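Local coordinates for arginine kinase (Anthopleura japonica, PDB 4RF8), which catalyses the reversible transfer of the ATP gamma-phosphate to L-arginine, giving phospho-L-arginine and ADP, through two fused phosphagen kinase repeats in one chain, at residues R125-T130 against V290-P295; L282-R287 against L340-V345; Y452-K457 against T621-Y626. One frame throughout, in Å; residues are numbered along the deposited sequence.

Contact 1. Residues R125-T130 against V290-P295. With ADP (adenosine-5'-diphosphate), chain C.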
loop_
_atom_site.group_PDB
_atom_site.type_symbol
_atom_site.label_atom_id
_atom_site.label_comp_id
_atom_site.label_asym_id
_atom_site.label_seq_id
_atom_site.Cartn_x
_atom_site.Cartn_y
_atom_site.Cartn_z
ATOM N N ARG A 125 -10.731 4.917 -1.962
ATOM C CA ARG A 125 -11.819 4.818 -0.999
ATOM C C ARG A 125 -12.206 3.361 -0.766
ATOM O O ARG A 125 -12.738 3.013 0.288
ATOM C CB ARG A 125 -13.041 5.603 -1.483
ATOM C CG ARG A 125 -12.841 7.110 -1.564
ATOM C CD ARG A 125 -14.021 7.795 -2.240
ATOM N NE ARG A 125 -13.888 9.251 -2.251
ATOM C CZ ARG A 125 -14.396 10.055 -1.322
ATOM N NH1 ARG A 125 -15.073 9.547 -0.303
ATOM N NH2 ARG A 125 -14.227 11.367 -1.410
ATOM N N TYR A 126 -11.928 2.510 -1.753
ATOM C CA TYR A 126 -12.363 1.117 -1.699
ATOM C C TYR A 126 -11.257 0.103 -2.007
ATOM O O TYR A 126 -11.043 -0.837 -1.242
ATOM C CB TYR A 126 -13.557 0.907 -2.636
ATOM C CG TYR A 126 -14.694 1.871 -2.379
ATOM C CD1 TYR A 126 -15.630 1.618 -1.388
ATOM C CD2 TYR A 126 -14.823 3.036 -3.123
ATOM C CE1 TYR A 126 -16.664 2.497 -1.145
ATOM C CE2 TYR A 126 -15.855 3.921 -2.888
ATOM C CZ TYR A 126 -16.772 3.645 -1.897
ATOM O OH TYR A 126 -17.803 4.519 -1.652
ATOM N N ILE A 127 -10.560 0.294 -3.122
ATOM C CA ILE A 127 -9.546 -0.664 -3.566
ATOM C C ILE A 127 -8.171 -0.392 -2.952
ATOM O O ILE A 127 -7.679 0.738 -2.976
ATOM C CB ILE A 127 -9.442 -0.687 -5.102
ATOM C CG1 ILE A 127 -10.758 -1.176 -5.702
ATOM C CG2 ILE A 127 -8.292 -1.572 -5.553
ATOM C CD1 ILE A 127 -10.974 -0.757 -7.139
ATOM N N ARG A 128 -7.553 -1.437 -2.408
ATOM C CA ARG A 128 -6.283 -1.284 -1.707
ATOM C C ARG A 128 -5.075 -1.664 -2.550
ATOM O O ARG A 128 -4.027 -1.022 -2.470
ATOM C CB ARG A 128 -6.291 -2.092 -0.415
ATOM C CG ARG A 128 -7.258 -1.553 0.606
ATOM C CD ARG A 128 -7.086 -2.231 1.937
ATOM N NE ARG A 128 -7.901 -1.589 2.961
ATOM C CZ ARG A 128 -8.054 -2.068 4.187
ATOM N NH1 ARG A 128 -7.449 -3.195 4.529
ATOM N NH2 ARG A 128 -8.814 -1.427 5.064
ATOM N N SER A 129 -5.221 -2.710 -3.353
ATOM C CA SER A 129 -4.115 -3.183 -4.172
ATOM C C SER A 129 -4.606 -3.929 -5.408
ATOM O O SER A 129 -5.744 -4.402 -5.453
ATOM C CB SER A 129 -3.185 -4.074 -3.347
ATOM O OG SER A 129 -3.900 -5.135 -2.743
ATOM N N THR A 130 -3.732 -4.022 -6.405
ATOM C CA THR A 130 -4.038 -4.685 -7.664
ATOM C C THR A 130 -2.860 -5.579 -8.037
ATOM O O THR A 130 -1.706 -5.200 -7.837
ATOM C CB THR A 130 -4.279 -3.650 -8.776
ATOM O OG1 THR A 130 -5.389 -2.815 -8.422
ATOM C CG2 THR A 130 -4.573 -4.331 -10.103
ATOM N N VAL A 290 -7.684 -8.166 -7.075
ATOM C CA VAL A 290 -7.848 -6.864 -6.447
ATOM C C VAL A 290 -8.276 -7.061 -4.996
ATOM O O VAL A 290 -9.141 -7.889 -4.712
ATOM C CB VAL A 290 -8.906 -6.009 -7.192
ATOM C CG1 VAL A 290 -9.448 -4.912 -6.294
ATOM C CG2 VAL A 290 -8.327 -5.412 -8.467
ATOM N N HIS A 291 -7.650 -6.327 -4.080
ATOM C CA HIS A 291 -8.119 -6.293 -2.702
ATOM C C HIS A 291 -9.022 -5.075 -2.522
ATOM O O HIS A 291 -8.607 -3.941 -2.766
ATOM C CB HIS A 291 -6.943 -6.268 -1.718
ATOM C CG HIS A 291 -6.206 -7.569 -1.620
ATOM N ND1 HIS A 291 -5.185 -7.782 -0.720
ATOM C CD2 HIS A 291 -6.347 -8.727 -2.310
ATOM C CE1 HIS A 291 -4.727 -9.014 -0.860
ATOM N NE2 HIS A 291 -5.414 -9.608 -1.817
ATOM N N VAL A 292 -10.264 -5.318 -2.113
ATOM C CA VAL A 292 -11.264 -4.260 -2.052
ATOM C C VAL A 292 -12.172 -4.403 -0.831
ATOM O O VAL A 292 -12.565 -5.511 -0.456
ATOM C CB VAL A 292 -12.103 -4.209 -3.357
ATOM C CG1 VAL A 292 -12.855 -5.514 -3.564
ATOM C CG2 VAL A 292 -13.062 -3.033 -3.343
ATOM N N LYS A 293 -12.482 -3.272 -0.206
ATOM C CA LYS A 293 -13.330 -3.244 0.975
ATOM C C LYS A 293 -14.791 -3.118 0.556
ATOM O O LYS A 293 -15.234 -2.048 0.139
ATOM C CB LYS A 293 -12.935 -2.070 1.869
ATOM C CG LYS A 293 -13.599 -2.059 3.232
ATOM C CD LYS A 293 -13.121 -0.864 4.038
ATOM C CE LYS A 293 -13.554 -0.963 5.489
ATOM N NZ LYS A 293 -13.148 0.238 6.270
ATOM N N ILE A 294 -15.533 -4.217 0.663
ATOM C CA ILE A 294 -16.934 -4.248 0.250
ATOM C C ILE A 294 -17.887 -4.850 1.299
ATOM O O ILE A 294 -18.668 -5.745 0.975
ATOM C CB ILE A 294 -17.092 -5.031 -1.075
ATOM C CG1 ILE A 294 -16.331 -6.360 -1.010
ATOM C CG2 ILE A 294 -16.593 -4.206 -2.256
ATOM C CD1 ILE A 294 -16.619 -7.299 -2.172
ATOM N N PRO A 295 -17.846 -4.348 2.551
ATOM C CA PRO A 295 -18.673 -4.970 3.594
ATOM C C PRO A 295 -20.174 -4.907 3.309
ATOM O O PRO A 295 -20.875 -5.900 3.514
ATOM C CB PRO A 295 -18.339 -4.151 4.848
ATOM C CG PRO A 295 -17.831 -2.849 4.338
ATOM C CD PRO A 295 -17.100 -3.185 3.072
HETATM P PB ADP C . -1.073 -17.004 -7.448
HETATM O O1B ADP C . 0.220 -17.184 -6.691
HETATM O O2B ADP C . -0.985 -16.032 -8.597
HETATM O O3B ADP C . -1.765 -18.297 -7.800
HETATM P PA ADP C . -2.025 -16.431 -4.824
HETATM O O1A ADP C . -3.423 -16.303 -4.266
HETATM O O2A ADP C . -1.173 -17.623 -4.470
HETATM O O3A ADP C . -2.097 -16.287 -6.429
HETATM O "O5'" ADP C . -1.199 -15.112 -4.421
HETATM C "C5'" ADP C . 0.003 -15.218 -3.662
HETATM C "C4'" ADP C . 0.089 -14.036 -2.712
HETATM O "O4'" ADP C . -0.271 -12.835 -3.402
HETATM C "C3'" ADP C . -0.893 -14.219 -1.563
HETATM O "O3'" ADP C . -0.199 -14.132 -0.315
HETATM C "C2'" ADP C . -1.873 -13.071 -1.688
HETATM O "O2'" ADP C . -2.157 -12.501 -0.410
HETATM C "C1'" ADP C . -1.162 -12.071 -2.584
HETATM N N9 ADP C . -2.141 -11.279 -3.374
HETATM C C8 ADP C . -3.129 -11.752 -4.159
HETATM N N7 ADP C . -3.840 -10.737 -4.719
HETATM C C5 ADP C . -3.305 -9.580 -4.284
HETATM C C6 ADP C . -3.566 -8.134 -4.482
HETATM N N6 ADP C . -4.573 -7.701 -5.283
HETATM N N1 ADP C . -2.766 -7.259 -3.837
HETATM C C2 ADP C . -1.763 -7.665 -3.038
HETATM N N3 ADP C . -1.469 -8.958 -2.812
HETATM C C4 ADP C . -2.192 -9.945 -3.394
#

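Contact 2. Residues L282-R287 against L340-V345. With ADP (adenosine-5'-diphosphate), chain C.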
loop_
_atom_site.group_PDB
_atom_site.type_symbol
_atom_site.label_atom_id
_atom_site.label_comp_id
_atom_site.label_asym_id
_atom_site.label_seq_id
_atom_site.Cartn_x
_atom_site.Cartn_y
_atom_site.Cartn_z
ATOM N N LEU A 282 -3.897 -23.776 -17.332
ATOM C CA LEU A 282 -3.854 -23.663 -18.790
ATOM C C LEU A 282 -4.604 -22.438 -19.314
ATOM O O LEU A 282 -5.252 -21.720 -18.549
ATOM C CB LEU A 282 -4.393 -24.932 -19.443
ATOM C CG LEU A 282 -3.519 -26.166 -19.252
ATOM C CD1 LEU A 282 -4.275 -27.424 -19.632
ATOM C CD2 LEU A 282 -2.244 -26.045 -20.068
ATOM N N GLY A 283 -4.507 -22.201 -20.620
ATOM C CA GLY A 283 -5.185 -21.079 -21.243
ATOM C C GLY A 283 -4.421 -19.779 -21.105
ATOM O O GLY A 283 -3.393 -19.582 -21.754
ATOM N N THR A 284 -4.935 -18.892 -20.257
ATOM C CA THR A 284 -4.304 -17.607 -19.994
ATOM C C THR A 284 -3.172 -17.764 -18.997
ATOM O O THR A 284 -2.247 -16.954 -18.967
ATOM C CB THR A 284 -5.304 -16.608 -19.402
ATOM O OG1 THR A 284 -5.832 -17.128 -18.175
ATOM C CG2 THR A 284 -6.438 -16.353 -20.372
ATOM N N GLY A 285 -3.264 -18.801 -18.167
ATOM C CA GLY A 285 -2.336 -18.983 -17.066
ATOM C C GLY A 285 -2.355 -17.801 -16.118
ATOM O O GLY A 285 -1.384 -17.552 -15.397
ATOM N N MET A 286 -3.479 -17.087 -16.111
ATOM C CA MET A 286 -3.559 -15.778 -15.476
ATOM C C MET A 286 -4.477 -15.719 -14.261
ATOM O O MET A 286 -5.594 -16.238 -14.280
ATOM C CB MET A 286 -3.998 -14.718 -16.494
ATOM C CG MET A 286 -4.354 -13.377 -15.862
ATOM S SD MET A 286 -4.939 -12.121 -17.015
ATOM C CE MET A 286 -3.397 -11.640 -17.785
ATOM N N ARG A 287 -3.987 -15.075 -13.207
ATOM C CA ARG A 287 -4.823 -14.688 -12.083
ATOM C C ARG A 287 -4.730 -13.177 -11.887
ATOM O O ARG A 287 -3.708 -12.657 -11.432
ATOM C CB ARG A 287 -4.409 -15.422 -10.805
ATOM C CG ARG A 287 -5.278 -15.089 -9.599
ATOM C CD ARG A 287 -4.958 -15.970 -8.400
ATOM N NE ARG A 287 -5.875 -15.722 -7.291
ATOM C CZ ARG A 287 -5.651 -14.852 -6.310
ATOM N NH1 ARG A 287 -6.545 -14.690 -5.346
ATOM N NH2 ARG A 287 -4.530 -14.145 -6.291
ATOM N N LEU A 340 -9.348 -20.804 -19.263
ATOM C CA LEU A 340 -9.457 -21.365 -20.611
ATOM C C LEU A 340 -10.736 -20.925 -21.328
ATOM O O LEU A 340 -11.805 -20.849 -20.721
ATOM C CB LEU A 340 -9.411 -22.897 -20.551
ATOM C CG LEU A 340 -8.117 -23.603 -20.949
ATOM C CD1 LEU A 340 -8.242 -25.111 -20.778
ATOM C CD2 LEU A 340 -7.764 -23.272 -22.382
ATOM N N GLY A 341 -10.624 -20.641 -22.623
ATOM C CA GLY A 341 -11.784 -20.263 -23.412
ATOM C C GLY A 341 -11.977 -18.763 -23.529
ATOM O O GLY A 341 -12.883 -18.303 -24.225
ATOM N N LEU A 342 -11.132 -18.002 -22.840
ATOM C CA LEU A 342 -11.173 -16.544 -22.907
ATOM C C LEU A 342 -9.751 -15.999 -22.951
ATOM O O LEU A 342 -8.819 -16.659 -22.497
ATOM C CB LEU A 342 -11.939 -15.958 -21.715
ATOM C CG LEU A 342 -11.224 -15.737 -20.376
ATOM C CD1 LEU A 342 -12.171 -15.098 -19.377
ATOM C CD2 LEU A 342 -10.648 -17.026 -19.799
ATOM N N SER A 343 -9.585 -14.802 -23.504
ATOM C CA SER A 343 -8.263 -14.198 -23.617
ATOM C C SER A 343 -7.857 -13.531 -22.307
ATOM O O SER A 343 -8.692 -13.314 -21.427
ATOM C CB SER A 343 -8.237 -13.171 -24.748
ATOM O OG SER A 343 -8.958 -12.005 -24.401
ATOM N N GLU A 344 -6.572 -13.215 -22.178
ATOM C CA GLU A 344 -6.075 -12.502 -21.008
ATOM C C GLU A 344 -6.736 -11.128 -20.913
ATOM O O GLU A 344 -7.059 -10.657 -19.822
ATOM C CB GLU A 344 -4.552 -12.359 -21.069
ATOM C CG GLU A 344 -3.784 -13.678 -20.989
ATOM C CD GLU A 344 -3.685 -14.390 -22.326
ATOM O OE1 GLU A 344 -4.274 -13.901 -23.313
ATOM O OE2 GLU A 344 -3.015 -15.441 -22.390
ATOM N N VAL A 345 -6.936 -10.500 -22.069
ATOM C CA VAL A 345 -7.638 -9.221 -22.162
ATOM C C VAL A 345 -9.063 -9.320 -21.617
ATOM O O VAL A 345 -9.488 -8.490 -20.811
ATOM C CB VAL A 345 -7.667 -8.713 -23.620
ATOM C CG1 VAL A 345 -8.826 -7.748 -23.849
ATOM C CG2 VAL A 345 -6.350 -8.053 -23.970
HETATM P PB ADP C . -1.073 -17.004 -7.448
HETATM O O1B ADP C . 0.220 -17.184 -6.691
HETATM O O2B ADP C . -0.985 -16.032 -8.597
HETATM O O3B ADP C . -1.765 -18.297 -7.800
HETATM P PA ADP C . -2.025 -16.431 -4.824
HETATM O O1A ADP C . -3.423 -16.303 -4.266
HETATM O O2A ADP C . -1.173 -17.623 -4.470
HETATM O O3A ADP C . -2.097 -16.287 -6.429
HETATM O "O5'" ADP C . -1.199 -15.112 -4.421
HETATM C "C5'" ADP C . 0.003 -15.218 -3.662
HETATM C "C4'" ADP C . 0.089 -14.036 -2.712
HETATM O "O4'" ADP C . -0.271 -12.835 -3.402
HETATM C "C3'" ADP C . -0.893 -14.219 -1.563
HETATM O "O3'" ADP C . -0.199 -14.132 -0.315
HETATM C "C2'" ADP C . -1.873 -13.071 -1.688
HETATM O "O2'" ADP C . -2.157 -12.501 -0.410
HETATM C "C1'" ADP C . -1.162 -12.071 -2.584
HETATM N N9 ADP C . -2.141 -11.279 -3.374
HETATM C C8 ADP C . -3.129 -11.752 -4.159
HETATM N N7 ADP C . -3.840 -10.737 -4.719
HETATM C C5 ADP C . -3.305 -9.580 -4.284
HETATM C C6 ADP C . -3.566 -8.134 -4.482
HETATM N N6 ADP C . -4.573 -7.701 -5.283
HETATM N N1 ADP C . -2.766 -7.259 -3.837
HETATM C C2 ADP C . -1.763 -7.665 -3.038
HETATM N N3 ADP C . -1.469 -8.958 -2.812
HETATM C C4 ADP C . -2.192 -9.945 -3.394
#

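Contact 3. Residues Y452-K457 against T621-Y626. With NO3 (nitrate ion), chain D.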
loop_
_atom_site.group_PDB
_atom_site.type_symbol
_atom_site.label_atom_id
_atom_site.label_comp_id
_atom_site.label_asym_id
_atom_site.label_seq_id
_atom_site.Cartn_x
_atom_site.Cartn_y
_atom_site.Cartn_z
ATOM N N TYR A 452 -9.633 34.855 17.536
ATOM C CA TYR A 452 -9.286 35.245 16.167
ATOM C C TYR A 452 -10.522 35.284 15.277
ATOM O O TYR A 452 -11.365 34.387 15.327
ATOM C CB TYR A 452 -8.238 34.307 15.556
ATOM C CG TYR A 452 -7.982 34.543 14.078
ATOM C CD1 TYR A 452 -7.116 35.544 13.654
ATOM C CD2 TYR A 452 -8.602 33.762 13.111
ATOM C CE1 TYR A 452 -6.880 35.762 12.316
ATOM C CE2 TYR A 452 -8.374 33.973 11.771
ATOM C CZ TYR A 452 -7.509 34.973 11.380
ATOM O OH TYR A 452 -7.273 35.189 10.045
ATOM N N LYS A 453 -10.627 36.335 14.469
ATOM C CA LYS A 453 -11.685 36.421 13.472
ATOM C C LYS A 453 -11.086 36.274 12.076
ATOM O O LYS A 453 -10.033 36.839 11.783
ATOM C CB LYS A 453 -12.442 37.747 13.590
ATOM C CG LYS A 453 -12.937 38.066 14.994
ATOM C CD LYS A 453 -13.818 36.959 15.548
ATOM C CE LYS A 453 -13.963 37.085 17.059
ATOM N NZ LYS A 453 -14.886 36.055 17.612
ATOM N N LEU A 454 -11.758 35.509 11.218
ATOM C CA LEU A 454 -11.266 35.258 9.864
ATOM C C LEU A 454 -11.161 36.540 9.043
ATOM O O LEU A 454 -10.363 36.631 8.112
ATOM C CB LEU A 454 -12.159 34.239 9.154
ATOM C CG LEU A 454 -11.980 32.796 9.622
ATOM C CD1 LEU A 454 -13.227 31.984 9.354
ATOM C CD2 LEU A 454 -10.788 32.166 8.929
ATOM N N ALA A 455 -11.968 37.530 9.403
ATOM C CA ALA A 455 -11.950 38.819 8.728
ATOM C C ALA A 455 -10.637 39.556 8.985
ATOM O O ALA A 455 -10.183 40.338 8.149
ATOM C CB ALA A 455 -13.122 39.658 9.184
ATOM N N ASN A 456 -10.039 39.309 10.148
ATOM C CA ASN A 456 -8.787 39.961 10.518
ATOM C C ASN A 456 -7.640 39.627 9.569
ATOM O O ASN A 456 -6.716 40.426 9.400
ATOM C CB ASN A 456 -8.385 39.584 11.945
ATOM C CG ASN A 456 -9.467 39.893 12.965
ATOM O OD1 ASN A 456 -9.591 39.204 13.975
ATOM N ND2 ASN A 456 -10.249 40.934 12.709
ATOM N N LYS A 457 -7.715 38.441 8.966
ATOM C CA LYS A 457 -6.668 37.897 8.094
ATOM C C LYS A 457 -5.392 37.564 8.865
ATOM O O LYS A 457 -5.246 37.931 10.032
ATOM C CB LYS A 457 -6.372 38.815 6.903
ATOM C CG LYS A 457 -7.604 39.182 6.088
ATOM C CD LYS A 457 -8.366 37.945 5.657
ATOM C CE LYS A 457 -9.661 38.319 4.960
ATOM N NZ LYS A 457 -9.431 39.328 3.890
ATOM N N THR A 621 -3.699 30.692 2.624
ATOM C CA THR A 621 -4.661 31.757 2.330
ATOM C C THR A 621 -4.436 32.942 3.263
ATOM O O THR A 621 -3.740 32.819 4.272
ATOM C CB THR A 621 -6.129 31.292 2.472
ATOM O OG1 THR A 621 -6.418 31.006 3.847
ATOM C CG2 THR A 621 -6.398 30.061 1.624
ATOM N N ASP A 622 -5.026 34.084 2.925
ATOM C CA ASP A 622 -4.959 35.259 3.784
ATOM C C ASP A 622 -5.712 35.015 5.089
ATOM O O ASP A 622 -5.275 35.429 6.162
ATOM C CB ASP A 622 -5.558 36.472 3.072
ATOM C CG ASP A 622 -4.749 36.904 1.867
ATOM O OD1 ASP A 622 -3.512 36.751 1.894
ATOM O OD2 ASP A 622 -5.352 37.401 0.892
ATOM N N ALA A 623 -6.844 34.328 4.983
ATOM C CA ALA A 623 -7.739 34.136 6.120
ATOM C C ALA A 623 -7.302 33.017 7.065
ATOM O O ALA A 623 -7.500 33.116 8.277
ATOM C CB ALA A 623 -9.161 33.889 5.636
ATOM N N HIS A 624 -6.723 31.954 6.519
ATOM C CA HIS A 624 -6.397 30.783 7.333
ATOM C C HIS A 624 -4.896 30.600 7.569
ATOM O O HIS A 624 -4.489 29.726 8.333
ATOM C CB HIS A 624 -6.964 29.506 6.700
ATOM C CG HIS A 624 -8.406 29.598 6.310
ATOM N ND1 HIS A 624 -8.816 30.052 5.075
ATOM C CD2 HIS A 624 -9.534 29.271 6.983
ATOM C CE1 HIS A 624 -10.135 30.012 5.008
ATOM N NE2 HIS A 624 -10.595 29.541 6.153
ATOM N N GLY A 625 -4.075 31.414 6.915
ATOM C CA GLY A 625 -2.637 31.209 6.963
ATOM C C GLY A 625 -2.278 29.924 6.240
ATOM O O GLY A 625 -2.875 29.608 5.210
ATOM N N TYR A 626 -1.316 29.174 6.767
ATOM C CA TYR A 626 -0.961 27.893 6.160
ATOM C C TYR A 626 -2.030 26.824 6.404
ATOM O O TYR A 626 -2.451 26.585 7.537
ATOM C CB TYR A 626 0.424 27.427 6.615
ATOM C CG TYR A 626 1.530 28.311 6.083
ATOM C CD1 TYR A 626 1.916 28.242 4.751
ATOM C CD2 TYR A 626 2.178 29.221 6.908
ATOM C CE1 TYR A 626 2.915 29.049 4.256
ATOM C CE2 TYR A 626 3.182 30.034 6.422
ATOM C CZ TYR A 626 3.544 29.942 5.093
ATOM O OH TYR A 626 4.542 30.744 4.595
HETATM N N NO3 D . 3.887 30.805 0.785
HETATM O O1 NO3 D . 4.660 30.764 1.953
HETATM O O2 NO3 D . 3.053 31.902 0.549
HETATM O O3 NO3 D . 3.939 29.759 -0.147
#

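Contact 1. Residues R125-T130 against V290-P295
Strands 127-136 and 286-293, central neighbours in the antiparallel eight-stranded sheet of the first catalytic domain, pair here through Ile-127 to Thr-130 and Val-290 to Val-292, with a beta bulge at Arg-128. Arg-128 N donates to His-291 O at 2.7 Å, and His-291 N returns a bond of 3.0 Å to Ser-129 O. At the end of the ladder Lys-293 N donates to Tyr-126 O at 3.0 Å. Ile-127, Thr-130, Val-290 and Val-292 share the buried face: Ile-127 CG2, anti to its backbone N, meets Val-290 CG1 at 3.6 Å, while its CG1 branch lies 3.8 Å from Val-292 CG2. Met-359 of helix 344-369 packs on Ile-127 there. The other face carries Ser-129 and His-291. Chi1 of 55° sets Ser-129 OG between its own N and carbonyl carbon, where it donates to N1 of ADP at 2.6 Å. The His-291 ring lies against the adenine, with ADP C6 over one face and off-centre; its NE2 also makes a weak hydrogen bond to Asp-333. Arg-128 turns outward to a salt bridge with Asp-328, which probably offsets the nearby Lys-293 ammonium. A serine hydroxyl bonded to N1 and an imidazole laid over the base form the adenine-binding end of the phosphagen kinase nucleotide site.

Contact 2. Residues L282-R287 against L340-V345
Glu-344, in the first turn of helix 344-369, lies against Thr-284 and Met-286 where the turn 282-285 leads into strand 286-293. Its CB takes the methyl CE of Met-286 at 3.6 Å, the thioether chain crossing it at a slant. CG then passes 3.7 Å from Thr-284 CB. A bend at chi2 (83°) folds the carboxylate back over the threonine: CD lies near Thr-284 CG2, and OE2 comes to 3.5 Å from Thr-284 CA. The other oxygen, OE1, accepts from the backbone N of Asp-109, and Arg-136 is a long, weak ion partner of OE2, so the buried acid is probably stabilised as an anion. Thr-284 points its methyl CG2 at Leu-342 O (3.2 Å), while OG1 accepts from Met-286 N at 3.1 Å in an ST turn. Next to it Leu-340 CD2 sits 3.6 Å from Gly-283 CA, the bare glycine letting the two backbones come close (Gly-283 CA to Leu-340 CA 4.3 Å). Beyond Met-286, Arg-287 holds one guanidinium face to O1A of ADP and salt-bridges Asp-333. A type II' turn from Leu-282 to Gly-285 thus packs on the helix start N-capped by the Ser-343 side chain, beside the diphosphate-binding arginines of the phosphagen kinase catalytic domain.

Contact 3. Residues Y452-K457 against T621-Y626
Tyr-452 supplies the hydrogen bond that joins the two segments: its OH donates to Ala-623 O at 2.7 Å. The acceptor lies at the edge of the phenol ring, near the ring plane, whereas the donor is tilted 29° from the plane of the carbonyl. With CG anti to the backbone N (chi1 172°), the ring reaches across to the loop, and Leu-692 touches it from outside the two segments.

Van der Waals contacts of Leu-454 adjoin the same carbonyl. The leucine sends its CD2 branch to 3.5 Å from Ala-623 O and 3.7 Å from His-624 CD2, crossing the imidazole at a slant. The same methyl lies 4.1 Å from Ala-623 CB. His-624 also meets the ring of Tyr-434 in helix 433-436, the two planes at about 45°.

Residues 621-626 form a tight beta hairpin in the second phosphagen kinase repeat, pairing the short strands 620-621 and 625-626, and residues 452-457 belong to the linker that leads from helix 438-448 to strand 479-488 of the large sheet. Two backbone bonds between Thr-621 and Gly-625, one of them weak, close the hairpin, and Thr-621 OG1 accepts from His-624 N at 2.9 Å in an ST motif.

A charged chain makes up the rest. Lys-457, bent at chi2 (-53°), brings CD to 3.9 Å from Ala-623 CA, and its CA approaches Asp-622 O at 3.4 Å. Its ammonium and the Asp-622 carboxylate carry opposite charges but stay apart. The backbones of Asp-622 and His-458 are hydrogen-bonded just beyond. Farther along the hairpin, Tyr-626 OH donates to O1 of a nitrate ion, probably from the crystallisation liquor.

From the N terminus, contact 1 opens at residues 125-130, and its return at 290-295 closes a loop that spans much of the first catalytic domain. Contact 2 starts within that loop, at 282-287, and ends beyond it at 340-345, so the two cross. They share strand 286-293: contact 1 pairs it with strand 127-136, contact 2 joins its beginning to the start of helix 344-369, and ADP touches both, its base at one and its diphosphate at the other. Their centres are about 23 Å apart. Contact 3 follows in series within the second repeat, where it ties the linker at 452-457 to the hairpin at 621-626, its centre about 59 Å from that of contact 2.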